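Local coordinates for protein PilM (Pseudomonas aeruginosa, PDB 3HG9) that is of unknown function but probably belongs to the pilin transport apparatus and basal body of a plasmid-encoded thin pilus, at residues Leu15-Tyr29 with Leu45-Gly59. Residues are numbered along the deposited sequence; the frame is centred on the assembly and turned at random.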
loop_
_atom_site.group_PDB
_atom_site.type_symbol
_atom_site.label_atom_id
_atom_site.label_comp_id
_atom_site.label_asym_id
_atom_site.label_seq_id
_atom_site.Cartn_x
_atom_site.Cartn_y
_atom_site.Cartn_z
ATOM N N LEU B 15 -5.044 14.465 -13.877
ATOM C CA LEU B 15 -6.154 13.964 -13.143
ATOM C C LEU B 15 -5.818 12.878 -12.073
ATOM O O LEU B 15 -6.448 12.834 -10.992
ATOM C CB LEU B 15 -7.143 13.434 -14.160
ATOM C CG LEU B 15 -8.444 13.026 -13.502
ATOM C CD1 LEU B 15 -9.060 14.237 -12.835
ATOM C CD2 LEU B 15 -9.428 12.359 -14.527
ATOM N N ALA B 16 -4.887 11.974 -12.395
ATOM C CA ALA B 16 -4.491 10.905 -11.474
ATOM C C ALA B 16 -3.790 11.498 -10.260
ATOM O O ALA B 16 -4.111 11.151 -9.132
ATOM C CB ALA B 16 -3.557 9.907 -12.196
ATOM N N ARG B 17 -2.843 12.393 -10.518
ATOM C CA ARG B 17 -2.252 13.279 -9.532
ATOM C C ARG B 17 -3.265 14.060 -8.601
ATOM O O ARG B 17 -3.090 14.070 -7.364
ATOM C CB ARG B 17 -1.265 14.233 -10.254
ATOM C CG ARG B 17 0.196 13.648 -10.392
ATOM C CD ARG B 17 1.202 14.698 -10.947
ATOM N NE ARG B 17 2.556 14.749 -10.337
ATOM C CZ ARG B 17 3.607 13.994 -10.700
ATOM N NH1 ARG B 17 3.499 13.097 -11.683
ATOM N NH2 ARG B 17 4.787 14.108 -10.074
ATOM N N SER B 18 -4.319 14.653 -9.161
ATOM C CA SER B 18 -5.374 15.289 -8.340
ATOM C C SER B 18 -6.089 14.238 -7.457
ATOM O O SER B 18 -6.242 14.410 -6.236
ATOM C CB SER B 18 -6.407 15.983 -9.259
ATOM O OG SER B 18 -5.750 16.851 -10.203
ATOM N N LEU B 19 -6.506 13.136 -8.067
ATOM C CA LEU B 19 -6.976 12.053 -7.268
ATOM C C LEU B 19 -6.012 11.776 -6.071
ATOM O O LEU B 19 -6.435 11.765 -4.903
ATOM C CB LEU B 19 -7.136 10.816 -8.149
ATOM C CG LEU B 19 -7.844 9.695 -7.374
ATOM C CD1 LEU B 19 -8.765 8.948 -8.358
ATOM C CD2 LEU B 19 -6.881 8.678 -6.740
ATOM N N LEU B 20 -4.725 11.559 -6.351
ATOM C CA LEU B 20 -3.804 11.103 -5.270
ATOM C C LEU B 20 -3.763 12.168 -4.201
ATOM O O LEU B 20 -3.783 11.902 -2.956
ATOM C CB LEU B 20 -2.398 10.849 -5.812
ATOM C CG LEU B 20 -2.594 9.606 -6.601
ATOM C CD1 LEU B 20 -1.329 9.118 -7.251
ATOM C CD2 LEU B 20 -3.268 8.530 -5.679
ATOM N N LEU B 21 -3.756 13.390 -4.689
ATOM C CA LEU B 21 -3.687 14.502 -3.803
ATOM C C LEU B 21 -4.942 14.607 -2.923
ATOM O O LEU B 21 -4.848 14.953 -1.735
ATOM C CB LEU B 21 -3.525 15.724 -4.656
ATOM C CG LEU B 21 -3.415 17.025 -3.930
ATOM C CD1 LEU B 21 -2.811 17.907 -5.000
ATOM C CD2 LEU B 21 -4.796 17.531 -3.445
ATOM N N TYR B 22 -6.114 14.329 -3.494
ATOM C CA TYR B 22 -7.403 14.405 -2.718
ATOM C C TYR B 22 -7.418 13.276 -1.719
ATOM O O TYR B 22 -7.699 13.458 -0.526
ATOM C CB TYR B 22 -8.556 14.203 -3.648
ATOM C CG TYR B 22 -9.927 14.301 -3.053
ATOM C CD1 TYR B 22 -10.556 15.525 -2.909
ATOM C CD2 TYR B 22 -10.660 13.140 -2.764
ATOM C CE1 TYR B 22 -11.900 15.602 -2.361
ATOM C CE2 TYR B 22 -11.989 13.194 -2.251
ATOM C CZ TYR B 22 -12.586 14.407 -2.042
ATOM O OH TYR B 22 -13.878 14.425 -1.568
ATOM N N ARG B 23 -7.052 12.104 -2.224
ATOM C CA ARG B 23 -6.907 10.937 -1.375
ATOM C C ARG B 23 -6.147 11.243 -0.069
ATOM O O ARG B 23 -6.551 10.830 1.051
ATOM C CB ARG B 23 -6.209 9.764 -2.114
ATOM C CG ARG B 23 -6.260 8.476 -1.248
ATOM C CD ARG B 23 -5.688 7.280 -1.906
ATOM N NE ARG B 23 -4.232 7.202 -1.739
ATOM C CZ ARG B 23 -3.493 6.146 -2.078
ATOM N NH1 ARG B 23 -4.101 5.085 -2.586
ATOM N NH2 ARG B 23 -2.142 6.153 -1.927
ATOM N N SER B 24 -5.038 11.943 -0.186
ATOM C CA SER B 24 -4.233 12.121 1.002
ATOM C C SER B 24 -4.882 13.037 2.000
ATOM O O SER B 24 -4.668 12.879 3.206
ATOM C CB SER B 24 -2.860 12.638 0.614
ATOM O OG SER B 24 -2.155 11.613 0.012
ATOM N N ARG B 25 -5.642 14.015 1.513
ATOM C CA ARG B 25 -6.487 14.871 2.396
ATOM C C ARG B 25 -7.537 14.117 3.159
ATOM O O ARG B 25 -7.829 14.454 4.277
ATOM C CB ARG B 25 -7.181 15.949 1.595
ATOM C CG ARG B 25 -6.200 16.877 0.976
ATOM C CD ARG B 25 -5.294 17.461 2.037
ATOM N NE ARG B 25 -4.470 18.510 1.454
ATOM C CZ ARG B 25 -3.636 19.276 2.146
ATOM N NH1 ARG B 25 -3.526 19.102 3.465
ATOM N NH2 ARG B 25 -2.918 20.207 1.512
ATOM N N LEU B 26 -8.153 13.125 2.539
ATOM C CA LEU B 26 -8.935 12.140 3.302
ATOM C C LEU B 26 -8.050 11.298 4.236
ATOM O O LEU B 26 -8.391 11.170 5.395
ATOM C CB LEU B 26 -9.665 11.184 2.388
ATOM C CG LEU B 26 -10.706 11.694 1.414
ATOM C CD1 LEU B 26 -10.974 10.523 0.477
ATOM C CD2 LEU B 26 -11.990 12.123 2.169
ATOM N N ALA B 27 -6.933 10.716 3.759
ATOM C CA ALA B 27 -6.142 9.837 4.630
ATOM C C ALA B 27 -6.063 10.541 5.962
ATOM O O ALA B 27 -6.331 9.947 6.992
ATOM C CB ALA B 27 -4.736 9.583 4.104
ATOM N N GLU B 28 -5.732 11.824 5.942
ATOM C CA GLU B 28 -5.178 12.400 7.149
ATOM C C GLU B 28 -6.220 13.042 8.025
ATOM O O GLU B 28 -6.080 13.076 9.240
ATOM C CB GLU B 28 -4.043 13.361 6.830
ATOM C CG GLU B 28 -2.645 12.681 6.765
ATOM C CD GLU B 28 -1.597 13.639 6.221
ATOM O OE1 GLU B 28 -0.369 13.388 6.357
ATOM O OE2 GLU B 28 -2.011 14.680 5.654
ATOM N N TYR B 29 -7.258 13.553 7.412
ATOM C CA TYR B 29 -8.397 13.961 8.137
ATOM C C TYR B 29 -8.945 12.718 8.801
ATOM O O TYR B 29 -9.270 12.774 9.979
ATOM C CB TYR B 29 -9.411 14.525 7.166
ATOM C CG TYR B 29 -10.781 14.791 7.747
ATOM C CD1 TYR B 29 -11.639 13.733 8.047
ATOM C CD2 TYR B 29 -11.238 16.107 7.953
ATOM C CE1 TYR B 29 -12.899 13.960 8.576
ATOM C CE2 TYR B 29 -12.538 16.364 8.474
ATOM C CZ TYR B 29 -13.362 15.270 8.784
ATOM O OH TYR B 29 -14.648 15.452 9.311
ATOM N N LEU B 45 -11.281 18.744 4.764
ATOM C CA LEU B 45 -10.127 18.340 3.933
ATOM C C LEU B 45 -9.015 19.440 3.917
ATOM O O LEU B 45 -7.856 19.158 4.227
ATOM C CB LEU B 45 -10.586 17.886 2.535
ATOM C CG LEU B 45 -11.362 16.570 2.300
ATOM C CD1 LEU B 45 -12.635 16.569 2.929
ATOM C CD2 LEU B 45 -11.673 16.373 0.866
ATOM N N GLY B 46 -9.346 20.693 3.626
ATOM C CA GLY B 46 -8.348 21.779 3.782
ATOM C C GLY B 46 -7.525 21.880 2.522
ATOM O O GLY B 46 -6.306 22.165 2.539
ATOM N N LEU B 47 -8.205 21.596 1.419
ATOM C CA LEU B 47 -7.544 21.482 0.135
ATOM C C LEU B 47 -6.896 22.820 -0.246
ATOM O O LEU B 47 -7.241 23.882 0.318
ATOM C CB LEU B 47 -8.559 21.007 -0.924
ATOM C CG LEU B 47 -9.013 19.563 -0.780
ATOM C CD1 LEU B 47 -10.185 19.333 -1.589
ATOM C CD2 LEU B 47 -7.904 18.644 -1.258
ATOM N N PRO B 48 -5.922 22.770 -1.170
ATOM C CA PRO B 48 -5.277 23.991 -1.653
ATOM C C PRO B 48 -6.234 25.003 -2.282
ATOM O O PRO B 48 -7.249 24.634 -2.882
ATOM C CB PRO B 48 -4.277 23.484 -2.717
ATOM C CG PRO B 48 -4.272 21.919 -2.609
ATOM C CD PRO B 48 -5.112 21.546 -1.423
ATOM N N ALA B 49 -5.843 26.273 -2.154
ATOM C CA ALA B 49 -6.554 27.405 -2.658
ATOM C C ALA B 49 -6.899 27.130 -4.095
ATOM O O ALA B 49 -8.096 27.059 -4.465
ATOM C CB ALA B 49 -5.690 28.695 -2.520
ATOM N N TRP B 50 -5.830 26.939 -4.876
ATOM C CA TRP B 50 -5.915 26.795 -6.349
ATOM C C TRP B 50 -6.733 25.595 -6.841
ATOM O O TRP B 50 -7.315 25.636 -7.928
ATOM C CB TRP B 50 -4.517 26.655 -6.933
ATOM C CG TRP B 50 -3.509 25.838 -6.110
ATOM C CD1 TRP B 50 -2.590 26.327 -5.187
ATOM C CD2 TRP B 50 -3.238 24.422 -6.219
ATOM N NE1 TRP B 50 -1.792 25.290 -4.707
ATOM C CE2 TRP B 50 -2.185 24.114 -5.308
ATOM C CE3 TRP B 50 -3.807 23.372 -6.979
ATOM C CZ2 TRP B 50 -1.688 22.806 -5.151
ATOM C CZ3 TRP B 50 -3.319 22.082 -6.812
ATOM C CH2 TRP B 50 -2.250 21.814 -5.921
ATOM N N PHE B 51 -6.732 24.517 -6.051
ATOM C CA PHE B 51 -7.401 23.276 -6.415
ATOM C C PHE B 51 -8.886 23.478 -6.471
ATOM O O PHE B 51 -9.497 23.834 -5.440
ATOM C CB PHE B 51 -7.112 22.236 -5.352
ATOM C CG PHE B 51 -7.363 20.850 -5.781
ATOM C CD1 PHE B 51 -6.539 20.253 -6.730
ATOM C CD2 PHE B 51 -8.394 20.096 -5.205
ATOM C CE1 PHE B 51 -6.753 18.970 -7.124
ATOM C CE2 PHE B 51 -8.657 18.766 -5.635
ATOM C CZ PHE B 51 -7.817 18.205 -6.563
ATOM N N ARG B 52 -9.441 23.221 -7.664
ATOM C CA ARG B 52 -10.875 23.206 -7.988
ATOM C C ARG B 52 -11.195 21.723 -8.232
ATOM O O ARG B 52 -10.952 21.194 -9.326
ATOM C CB ARG B 52 -11.131 24.012 -9.278
ATOM C CG ARG B 52 -11.746 25.505 -9.137
ATOM C CD ARG B 52 -13.339 25.522 -9.227
ATOM N NE ARG B 52 -14.093 25.608 -7.931
ATOM C CZ ARG B 52 -14.406 24.592 -7.094
ATOM N NH1 ARG B 52 -14.051 23.331 -7.352
ATOM N NH2 ARG B 52 -15.099 24.835 -5.984
ATOM N N LYS B 53 -11.660 21.002 -7.213
ATOM C CA LYS B 53 -11.873 19.576 -7.387
ATOM C C LYS B 53 -12.846 19.414 -8.546
ATOM O O LYS B 53 -13.762 20.217 -8.670
ATOM C CB LYS B 53 -12.417 18.930 -6.091
ATOM C CG LYS B 53 -12.452 17.355 -6.061
ATOM C CD LYS B 53 -13.837 16.791 -6.437
ATOM C CE LYS B 53 -14.838 16.815 -5.265
ATOM N NZ LYS B 53 -15.314 18.138 -4.779
ATOM N N PRO B 54 -12.613 18.404 -9.409
ATOM C CA PRO B 54 -13.555 18.097 -10.445
ATOM C C PRO B 54 -14.412 16.965 -10.008
ATOM O O PRO B 54 -13.963 15.799 -10.060
ATOM C CB PRO B 54 -12.692 17.571 -11.571
ATOM C CG PRO B 54 -11.435 17.142 -10.939
ATOM C CD PRO B 54 -11.344 17.694 -9.589
ATOM N N VAL B 55 -15.647 17.217 -9.600
ATOM C CA VAL B 55 -16.438 16.024 -9.492
ATOM C C VAL B 55 -16.346 15.522 -10.959
ATOM O O VAL B 55 -16.536 16.307 -11.930
ATOM C CB VAL B 55 -17.798 16.291 -8.972
ATOM C CG1 VAL B 55 -18.095 15.247 -7.898
ATOM C CG2 VAL B 55 -17.868 17.718 -8.425
ATOM N N ARG B 56 -16.083 14.238 -11.168
ATOM C CA ARG B 56 -16.502 13.125 -10.335
ATOM C C ARG B 56 -15.472 12.588 -9.299
ATOM O O ARG B 56 -15.669 11.484 -8.789
ATOM C CB ARG B 56 -16.959 12.012 -11.279
ATOM C CG ARG B 56 -16.393 12.045 -12.780
ATOM C CD ARG B 56 -15.040 12.891 -13.146
ATOM N NE ARG B 56 -15.503 14.103 -13.776
ATOM C CZ ARG B 56 -15.680 14.248 -15.079
ATOM N NH1 ARG B 56 -15.327 13.239 -15.883
ATOM N NH2 ARG B 56 -16.188 15.422 -15.576
ATOM N N LEU B 57 -14.438 13.369 -8.945
ATOM C CA LEU B 57 -13.514 12.992 -7.822
ATOM C C LEU B 57 -14.248 12.931 -6.510
ATOM O O LEU B 57 -14.561 13.970 -5.866
ATOM C CB LEU B 57 -12.335 13.959 -7.622
ATOM C CG LEU B 57 -10.950 13.384 -7.322
ATOM C CD1 LEU B 57 -9.955 14.555 -7.064
ATOM C CD2 LEU B 57 -10.846 12.291 -6.282
ATOM N N GLN B 58 -14.477 11.699 -6.102
ATOM C CA GLN B 58 -15.302 11.440 -4.964
ATOM C C GLN B 58 -14.430 10.783 -3.977
ATOM O O GLN B 58 -13.462 10.182 -4.368
ATOM C CB GLN B 58 -16.467 10.543 -5.397
ATOM C CG GLN B 58 -17.569 11.336 -6.170
ATOM C CD GLN B 58 -18.843 10.557 -6.210
ATOM O OE1 GLN B 58 -19.185 9.973 -7.264
ATOM N NE2 GLN B 58 -19.501 10.416 -5.024
ATOM N N GLY B 59 -14.749 10.913 -2.701
ATOM C CA GLY B 59 -14.006 10.224 -1.691
ATOM C C GLY B 59 -14.988 9.691 -0.689
ATOM O O GLY B 59 -16.093 10.198 -0.659
#
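Leu45 reaches in with one methyl, CD2, which lies tightly against Tyr22 at 3.3 Å from CE1, while its CB sits beside the CB of Arg25. A bend at chi2 (-55°) folds the Arg25 chain so that one guanidinium face lies under the carbonyl O of Gly46. Leu47 splits its branches: CD1 goes to the Tyr22 ring, and CD2 presses on CG of Arg25 at 3.3 Å and also meets Leu21 CD2. Pro48 and Trp50 border Leu21; Trp50 CH2 approaches its CD1 at 4.1 Å. Phe51 takes Leu21 CD2 over a face and Ser18 CB at its edge, in the ring plane, 3.7 Å from CE1. In fold terms, an irregular loop runs beside helix 12-31 before entering the β-hairpin of strands 57-62 and 65-70, residues 15-29 and 57-59 running nearly parallel, 21° apart. Lys53 lays CG near the tyrosine ring, its NZ salt-bridged to Asp42. Leu57 forks over the helix flank: CD1 meets Tyr22 CB, and CD2 meets both Tyr22 CD2, at 3.6 Å, and Leu19 CG. Tyr22 places CG opposite its backbone nitrogen (chi1 -178°), which carries the ring out to Gly59, whose CA meets the ring edge in plane, 3.6 Å from CE2; Leu26 CD1 packs on that same CA.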